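Local coordinates for regulatory protein RecX (Lactobacillus reuteri, PDB 3D5L) that probably modulates the activity of RecA, the recombinase of homologous recombination and DNA repair, at residues I131-L136 with D148-F153; H135-Q138 with G142-D145; E156-L161 with K192-S197. One frame throughout, in Å; residues are numbered along the deposited sequence.

Contact 1: I131-L136 with D148-F153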
loop_
_atom_site.group_PDB
_atom_site.type_symbol
_atom_site.label_atom_id
_atom_site.label_comp_id
_atom_site.label_asym_id
_atom_site.label_seq_id
_atom_site.Cartn_x
_atom_site.Cartn_y
_atom_site.Cartn_z
ATOM N N ILE A 131 11.519 14.274 8.171
ATOM C CA ILE A 131 10.285 13.670 8.659
ATOM C C ILE A 131 9.570 12.872 7.565
ATOM O O ILE A 131 8.963 11.827 7.849
ATOM C CB ILE A 131 9.343 14.758 9.256
ATOM C CG1 ILE A 131 9.445 14.742 10.787
ATOM C CG2 ILE A 131 7.900 14.529 8.836
ATOM C CD1 ILE A 131 10.869 14.816 11.319
ATOM N N ILE A 132 9.641 13.362 6.326
ATOM C CA ILE A 132 9.011 12.672 5.205
ATOM C C ILE A 132 9.703 11.322 5.076
ATOM O O ILE A 132 9.049 10.287 4.969
ATOM C CB ILE A 132 9.201 13.431 3.869
ATOM C CG1 ILE A 132 8.692 14.865 3.981
ATOM C CG2 ILE A 132 8.439 12.716 2.765
ATOM C CD1 ILE A 132 7.198 14.992 3.864
ATOM N N ARG A 133 11.034 11.349 5.108
ATOM C CA ARG A 133 11.862 10.149 5.002
ATOM C C ARG A 133 11.530 9.159 6.117
ATOM O O ARG A 133 11.444 7.950 5.897
ATOM C CB ARG A 133 13.351 10.521 5.077
ATOM C CG ARG A 133 14.313 9.367 4.759
ATOM C CD ARG A 133 15.786 9.784 4.912
ATOM N NE ARG A 133 16.127 10.944 4.101
ATOM C CZ ARG A 133 16.552 12.105 4.601
ATOM N NH1 ARG A 133 16.691 12.250 5.920
ATOM N NH2 ARG A 133 16.831 13.128 3.789
ATOM N N GLN A 134 11.354 9.683 7.319
ATOM C CA GLN A 134 11.026 8.860 8.463
ATOM C C GLN A 134 9.649 8.227 8.294
ATOM O O GLN A 134 9.453 7.067 8.635
ATOM C CB GLN A 134 11.063 9.711 9.733
ATOM C CG GLN A 134 10.644 8.969 10.987
ATOM C CD GLN A 134 10.863 9.788 12.247
ATOM O OE1 GLN A 134 10.333 10.896 12.388
ATOM N NE2 GLN A 134 11.641 9.237 13.179
ATOM N N HIS A 135 8.696 8.986 7.762
ATOM C CA HIS A 135 7.347 8.465 7.569
ATOM C C HIS A 135 7.289 7.374 6.499
ATOM O O HIS A 135 6.577 6.386 6.653
ATOM C CB HIS A 135 6.393 9.590 7.181
ATOM C CG HIS A 135 4.959 9.172 7.132
ATOM N ND1 HIS A 135 4.127 9.239 8.227
ATOM C CD2 HIS A 135 4.218 8.640 6.127
ATOM C CE1 HIS A 135 2.934 8.768 7.902
ATOM N NE2 HIS A 135 2.965 8.398 6.634
ATOM N N LEU A 136 8.030 7.555 5.411
ATOM C CA LEU A 136 8.037 6.565 4.341
ATOM C C LEU A 136 8.797 5.300 4.731
ATOM O O LEU A 136 8.483 4.215 4.246
ATOM C CB LEU A 136 8.604 7.182 3.056
ATOM C CG LEU A 136 7.662 8.251 2.472
ATOM C CD1 LEU A 136 8.358 9.029 1.359
ATOM C CD2 LEU A 136 6.375 7.584 1.965
ATOM N N ASP A 148 14.276 9.082 -4.214
ATOM C CA ASP A 148 13.655 9.495 -5.478
ATOM C C ASP A 148 12.464 10.438 -5.229
ATOM O O ASP A 148 12.317 11.466 -5.885
ATOM C CB ASP A 148 13.170 8.278 -6.292
ATOM C CG ASP A 148 14.315 7.409 -6.802
ATOM O OD1 ASP A 148 15.482 7.859 -6.747
ATOM O OD2 ASP A 148 14.055 6.274 -7.270
ATOM N N ALA A 149 11.617 10.088 -4.270
ATOM C CA ALA A 149 10.452 10.908 -3.951
ATOM C C ALA A 149 10.851 12.255 -3.351
ATOM O O ALA A 149 10.215 13.268 -3.624
ATOM C CB ALA A 149 9.534 10.154 -2.988
ATOM N N LEU A 150 11.910 12.251 -2.540
ATOM C CA LEU A 150 12.402 13.462 -1.880
ATOM C C LEU A 150 13.087 14.420 -2.838
ATOM O O LEU A 150 13.510 15.504 -2.440
ATOM C CB LEU A 150 13.374 13.096 -0.746
ATOM C CG LEU A 150 12.874 13.260 0.697
ATOM C CD1 LEU A 150 11.375 13.131 0.757
ATOM C CD2 LEU A 150 13.550 12.226 1.591
ATOM N N THR A 151 13.196 14.019 -4.097
ATOM C CA THR A 151 13.826 14.872 -5.081
ATOM C C THR A 151 12.934 16.083 -5.410
ATOM O O THR A 151 13.424 17.136 -5.809
ATOM C CB THR A 151 14.162 14.059 -6.351
ATOM O OG1 THR A 151 15.319 14.624 -6.961
ATOM C CG2 THR A 151 12.999 14.059 -7.350
ATOM N N GLN A 152 11.628 15.940 -5.220
ATOM C CA GLN A 152 10.704 17.043 -5.484
ATOM C C GLN A 152 10.956 18.114 -4.426
ATOM O O GLN A 152 10.612 19.277 -4.615
ATOM C CB GLN A 152 9.241 16.597 -5.344
ATOM C CG GLN A 152 8.872 15.290 -6.005
ATOM C CD GLN A 152 7.455 14.870 -5.671
ATOM O OE1 GLN A 152 7.088 13.705 -5.801
ATOM N NE2 GLN A 152 6.647 15.825 -5.240
ATOM N N PHE A 153 11.540 17.704 -3.304
ATOM C CA PHE A 153 11.820 18.613 -2.201
ATOM C C PHE A 153 13.097 19.396 -2.441
ATOM O O PHE A 153 14.123 19.165 -1.806
ATOM C CB PHE A 153 11.928 17.831 -0.891
ATOM C CG PHE A 153 10.961 18.279 0.163
ATOM C CD1 PHE A 153 10.084 17.377 0.747
ATOM C CD2 PHE A 153 10.943 19.598 0.596
ATOM C CE1 PHE A 153 9.205 17.784 1.750
ATOM C CE2 PHE A 153 10.064 20.014 1.600
ATOM C CZ PHE A 153 9.198 19.106 2.177
#
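R133 and L150 have the closest CA atoms across the contact, 7.7 Å apart, so a turn of helix 129-138 faces the last turn of helix 143-149 and the loop that follows it with only side chains between. L150 bridges most of the gap, and its two methyls go to different residues. CD1 lies 3.6 Å from CG2 of I132 and 3.8 Å from CB of the same residue, the two side chains running past each other in opposite directions. CD2 turns to R133, 3.9 Å from its CB and 3.8 Å from its NE; the arginine crosses the leucine at about a right angle. The bend at chi3 (-56°) folds NE back toward the side of CB, so that both can reach CD2.

I132 also uses its second branch. CG1 is anti to the carbonyl carbon (chi1 -55°) and approaches F153 CE1 to 3.7 Å, while CG2, on the other branch, is left for the leucine. No hydrogen bond joins the segments, and the contact is mainly apolar, with the R133 head packed on a methyl. M121 of helix 110-124 touches I132, and V118 of the same helix touches A149, so a third helix joins the packing. Three helices closing on a shared apolar centre form the second three-helix domain of RecX, which belongs to the helix-turn-helix clan.

Contact 2: H135-Q138 with G142-D145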
loop_
_atom_site.group_PDB
_atom_site.type_symbol
_atom_site.label_atom_id
_atom_site.label_comp_id
_atom_site.label_asym_id
_atom_site.label_seq_id
_atom_site.Cartn_x
_atom_site.Cartn_y
_atom_site.Cartn_z
ATOM N N HIS A 135 8.696 8.986 7.762
ATOM C CA HIS A 135 7.347 8.465 7.569
ATOM C C HIS A 135 7.289 7.374 6.499
ATOM O O HIS A 135 6.577 6.386 6.653
ATOM C CB HIS A 135 6.393 9.590 7.181
ATOM C CG HIS A 135 4.959 9.172 7.132
ATOM N ND1 HIS A 135 4.127 9.239 8.227
ATOM C CD2 HIS A 135 4.218 8.640 6.127
ATOM C CE1 HIS A 135 2.934 8.768 7.902
ATOM N NE2 HIS A 135 2.965 8.398 6.634
ATOM N N LEU A 136 8.030 7.555 5.411
ATOM C CA LEU A 136 8.037 6.565 4.341
ATOM C C LEU A 136 8.797 5.300 4.731
ATOM O O LEU A 136 8.483 4.215 4.246
ATOM C CB LEU A 136 8.604 7.182 3.056
ATOM C CG LEU A 136 7.662 8.251 2.472
ATOM C CD1 LEU A 136 8.358 9.029 1.359
ATOM C CD2 LEU A 136 6.375 7.584 1.965
ATOM N N ARG A 137 9.798 5.434 5.601
ATOM C CA ARG A 137 10.544 4.268 6.068
ATOM C C ARG A 137 9.552 3.410 6.856
ATOM O O ARG A 137 9.549 2.186 6.739
ATOM C CB ARG A 137 11.706 4.676 6.988
ATOM C CG ARG A 137 13.012 5.018 6.280
ATOM C CD ARG A 137 14.008 5.681 7.245
ATOM N NE ARG A 137 15.340 5.818 6.662
ATOM C CZ ARG A 137 16.313 6.584 7.155
ATOM N NH1 ARG A 137 16.115 7.306 8.256
ATOM N NH2 ARG A 137 17.496 6.618 6.552
ATOM N N GLN A 138 8.693 4.062 7.635
ATOM C CA GLN A 138 7.688 3.351 8.435
ATOM C C GLN A 138 6.608 2.694 7.577
ATOM O O GLN A 138 5.959 1.749 8.012
ATOM C CB GLN A 138 7.020 4.301 9.441
ATOM C CG GLN A 138 7.941 4.848 10.534
ATOM C CD GLN A 138 7.190 5.714 11.560
ATOM O OE1 GLN A 138 6.301 5.228 12.273
ATOM N NE2 GLN A 138 7.549 6.998 11.635
ATOM N N GLY A 142 11.799 1.356 0.656
ATOM C CA GLY A 142 13.256 1.359 0.665
ATOM C C GLY A 142 13.825 2.760 0.563
ATOM O O GLY A 142 13.096 3.690 0.200
ATOM N N GLU A 143 15.116 2.907 0.867
ATOM C CA GLU A 143 15.796 4.205 0.838
ATOM C C GLU A 143 15.891 4.795 -0.562
ATOM O O GLU A 143 15.879 6.014 -0.725
ATOM C CB GLU A 143 17.213 4.087 1.427
ATOM C CG GLU A 143 17.253 3.862 2.931
ATOM C CD GLU A 143 16.579 4.994 3.709
ATOM O OE1 GLU A 143 17.103 6.131 3.705
ATOM O OE2 GLU A 143 15.516 4.746 4.316
ATOM N N SER A 144 16.007 3.925 -1.563
ATOM C CA SER A 144 16.097 4.356 -2.953
ATOM C C SER A 144 14.792 5.010 -3.407
ATOM O O SER A 144 14.819 6.058 -4.039
ATOM C CB SER A 144 16.411 3.167 -3.847
ATOM O OG SER A 144 15.353 2.243 -3.810
ATOM N N ASP A 145 13.654 4.393 -3.090
ATOM C CA ASP A 145 12.352 4.958 -3.460
ATOM C C ASP A 145 12.097 6.247 -2.662
ATOM O O ASP A 145 11.403 7.153 -3.120
ATOM C CB ASP A 145 11.206 3.963 -3.176
ATOM C CG ASP A 145 11.213 2.761 -4.108
ATOM O OD1 ASP A 145 11.839 2.838 -5.182
ATOM O OD2 ASP A 145 10.574 1.731 -3.788
#
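R137 and E143 form a salt bridge across the tight connection between helix 129-138 and helix 143-149 in the second three-helix domain, a unit of the helix-turn-helix clan. The guanidinium grips the carboxylate side-on with two nitrogens, one to each oxygen. NE donates to OE2 of E143 at 2.6 Å with a nearly straight N-H...O angle of 163°, and the acceptor lies close to the guanidinium plane. The second bond, from NH2 of R137 to OE1 of E143 at 2.9 Å, is more bent, at 137°. Both oxygens are met from above the carboxylate plane. The two flat groups are turned 36° against each other; the pair is therefore bidentate but not coplanar.

Next come the chains that deliver the charges. R137, extended from CG to NE, reaches out from its helix to the glutamate, and the two side chains cross obliquely. E143 instead folds at chi2, which swings its carboxylate back toward the arginine. The backbone brings R137 and G142 to a CA separation of 6.7 Å, and G142 is the N-cap residue of helix 143-149. E143 thus stands in the first turn, where a negative charge would probably also be favoured by the helix dipole.

Farther out, R137 touches I146, on which L136 packs as well. L136 meets A114 and Y117, tying the corner to helix 110-124. Both charged residues touch a crystal neighbour, so the lattice may influence their exact pose. The carboxylate also meets the aliphatic arm, with OE2 of E143 3.2 Å from CG of R137.

Contact 3: E156-L161 with K192-S197; sequences EVQAEL and KGFSSS
F194 packs on Q158 and L161 where the third three-helix domain of RecX, of the helix-turn-helix clan, closes upon itself: the turn after helix 178-191 meets the first turns of helix 155-172. That turn is a Schellman motif. G193 is the first residue to leave helical geometry, with a positive phi of 102°, and the chain then extends through F194 and S195 before the weakly bonded start of helix 196-202.

The phenylalanine points at the other helix; the CA atoms of Q158 and F194, the closest pair across the segments, are 7.6 Å apart. With CG anti to the carbonyl carbon (chi1 -65°), the ring extends across this gap. Its far end does the touching: CE1 lies 3.5 Å from the backbone O of Q158, and CZ lies 4.1 Å from CB of L161. Both approaches to the ring are oblique. The Q158 side chain, extended beyond CG, slides past the ring in the opposite direction. Its OE1 is 4.1 Å from CD1 of F194, and the amide and ring planes are 28° apart, nearer parallel than perpendicular.

Farther along helix 155-172, A162 and L165 also touch F194. L161 packs on F153 and on L126, and backbone hydrogen bonds join K192 with G128 and G193 with G130, which links this corner to the preceding domain. NE2 of Q158 makes a weak hydrogen bond to F153 O. At the start of helix 196-202, OG of S195 and OG of S197 are hydrogen-bonded at 3.3 Å.

No hydrogen bond or salt bridge crosses between the two segments. Between them cohesion is thus probably mainly burial of the aromatic ring and van der Waals contact.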
loop_
_atom_site.group_PDB
_atom_site.type_symbol
_atom_site.label_atom_id
_atom_site.label_comp_id
_atom_site.label_asym_id
_atom_site.label_seq_id
_atom_site.Cartn_x
_atom_site.Cartn_y
_atom_site.Cartn_z
ATOM N N GLU A 156 14.280 25.355 -2.904
ATOM C CA GLU A 156 13.294 26.416 -3.096
ATOM C C GLU A 156 11.993 25.993 -2.399
ATOM O O GLU A 156 11.362 26.791 -1.704
ATOM C CB GLU A 156 13.039 26.663 -4.585
ATOM C CG GLU A 156 14.313 26.796 -5.431
ATOM C CD GLU A 156 14.759 25.465 -6.037
ATOM O OE1 GLU A 156 14.177 25.058 -7.070
ATOM O OE2 GLU A 156 15.677 24.820 -5.478
ATOM N N VAL A 157 11.598 24.732 -2.581
ATOM C CA VAL A 157 10.388 24.228 -1.943
ATOM C C VAL A 157 10.631 24.167 -0.441
ATOM O O VAL A 157 9.773 24.546 0.343
ATOM C CB VAL A 157 10.011 22.828 -2.468
ATOM C CG1 VAL A 157 8.960 22.196 -1.580
ATOM C CG2 VAL A 157 9.468 22.941 -3.876
ATOM N N GLN A 158 11.812 23.696 -0.052
ATOM C CA GLN A 158 12.178 23.604 1.358
ATOM C C GLN A 158 12.150 24.971 2.029
ATOM O O GLN A 158 11.550 25.134 3.086
ATOM C CB GLN A 158 13.578 23.010 1.516
ATOM C CG GLN A 158 13.666 21.508 1.324
ATOM C CD GLN A 158 15.010 20.961 1.761
ATOM O OE1 GLN A 158 15.386 21.065 2.937
ATOM N NE2 GLN A 158 15.752 20.389 0.819
ATOM N N ALA A 159 12.813 25.949 1.419
ATOM C CA ALA A 159 12.861 27.296 1.971
ATOM C C ALA A 159 11.467 27.897 1.973
ATOM O O ALA A 159 11.118 28.696 2.836
ATOM C CB ALA A 159 13.804 28.176 1.153
ATOM N N GLU A 160 10.666 27.506 0.995
ATOM C CA GLU A 160 9.315 28.016 0.888
ATOM C C GLU A 160 8.468 27.512 2.062
ATOM O O GLU A 160 7.785 28.300 2.729
ATOM C CB GLU A 160 8.717 27.574 -0.445
ATOM C CG GLU A 160 7.535 28.393 -0.895
ATOM C CD GLU A 160 6.422 28.376 0.116
ATOM O OE1 GLU A 160 6.009 27.261 0.501
ATOM O OE2 GLU A 160 5.966 29.468 0.529
ATOM N N LEU A 161 8.522 26.203 2.309
ATOM C CA LEU A 161 7.769 25.576 3.395
ATOM C C LEU A 161 8.346 25.921 4.768
ATOM O O LEU A 161 7.618 25.957 5.761
ATOM C CB LEU A 161 7.757 24.050 3.234
ATOM C CG LEU A 161 7.104 23.463 1.980
ATOM C CD1 LEU A 161 7.139 21.957 2.066
ATOM C CD2 LEU A 161 5.667 23.946 1.851
ATOM N N LYS A 192 11.345 19.105 12.330
ATOM C CA LYS A 192 10.362 18.987 11.256
ATOM C C LYS A 192 11.035 18.368 10.028
ATOM O O LYS A 192 10.388 18.138 9.008
ATOM C CB LYS A 192 9.782 20.351 10.894
ATOM C CG LYS A 192 8.264 20.435 11.021
ATOM C CD LYS A 192 7.828 20.433 12.482
ATOM C CE LYS A 192 6.310 20.342 12.632
ATOM N NZ LYS A 192 5.738 19.037 12.182
ATOM N N GLY A 193 12.338 18.115 10.133
ATOM C CA GLY A 193 13.063 17.498 9.037
ATOM C C GLY A 193 13.910 18.413 8.176
ATOM O O GLY A 193 14.455 17.977 7.152
ATOM N N PHE A 194 14.029 19.675 8.577
ATOM C CA PHE A 194 14.819 20.638 7.816
ATOM C C PHE A 194 16.243 20.717 8.362
ATOM O O PHE A 194 16.447 20.843 9.568
ATOM C CB PHE A 194 14.159 22.021 7.872
ATOM C CG PHE A 194 12.808 22.089 7.191
ATOM C CD1 PHE A 194 12.711 22.192 5.806
ATOM C CD2 PHE A 194 11.637 22.085 7.941
ATOM C CE1 PHE A 194 11.472 22.297 5.182
ATOM C CE2 PHE A 194 10.394 22.188 7.326
ATOM C CZ PHE A 194 10.307 22.296 5.942
ATOM N N SER A 195 17.226 20.644 7.470
ATOM C CA SER A 195 18.633 20.695 7.856
ATOM C C SER A 195 19.043 22.057 8.418
ATOM O O SER A 195 18.355 23.063 8.218
ATOM C CB SER A 195 19.518 20.345 6.656
ATOM O OG SER A 195 19.346 21.287 5.610
ATOM N N SER A 196 20.175 22.077 9.115
ATOM C CA SER A 196 20.695 23.294 9.737
ATOM C C SER A 196 20.886 24.438 8.755
ATOM O O SER A 196 20.574 25.586 9.058
ATOM C CB SER A 196 22.035 23.004 10.421
ATOM O OG SER A 196 21.914 21.934 11.349
ATOM N N SER A 197 21.406 24.115 7.580
ATOM C CA SER A 197 21.667 25.117 6.554
ATOM C C SER A 197 20.432 25.797 5.975
ATOM O O SER A 197 20.559 26.724 5.172
ATOM C CB SER A 197 22.484 24.490 5.424
ATOM O OG SER A 197 21.906 23.265 5.013
#

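Contacts 1 and 2 join the same two helices, 129-138 and 143-149, and their centres are 8 Å apart: contact 2 sits at the short connection between the helices, contact 1 farther along, and both include H135 and L136. They meet where R133 CD lies 4.1 Å from E143 OE1. Contact 3 follows in the chain and belongs to the third three-helix domain. It still touches contact 1, 12 Å away between centres, with F153 CZ 3.5 Å from L161 CD1 and I131 CB 3.5 Å from K192 O, but stays about 9 Å from contact 2 at the nearest atoms. Contact 1 thus borders the interface between consecutive helical domains of this elongated protein.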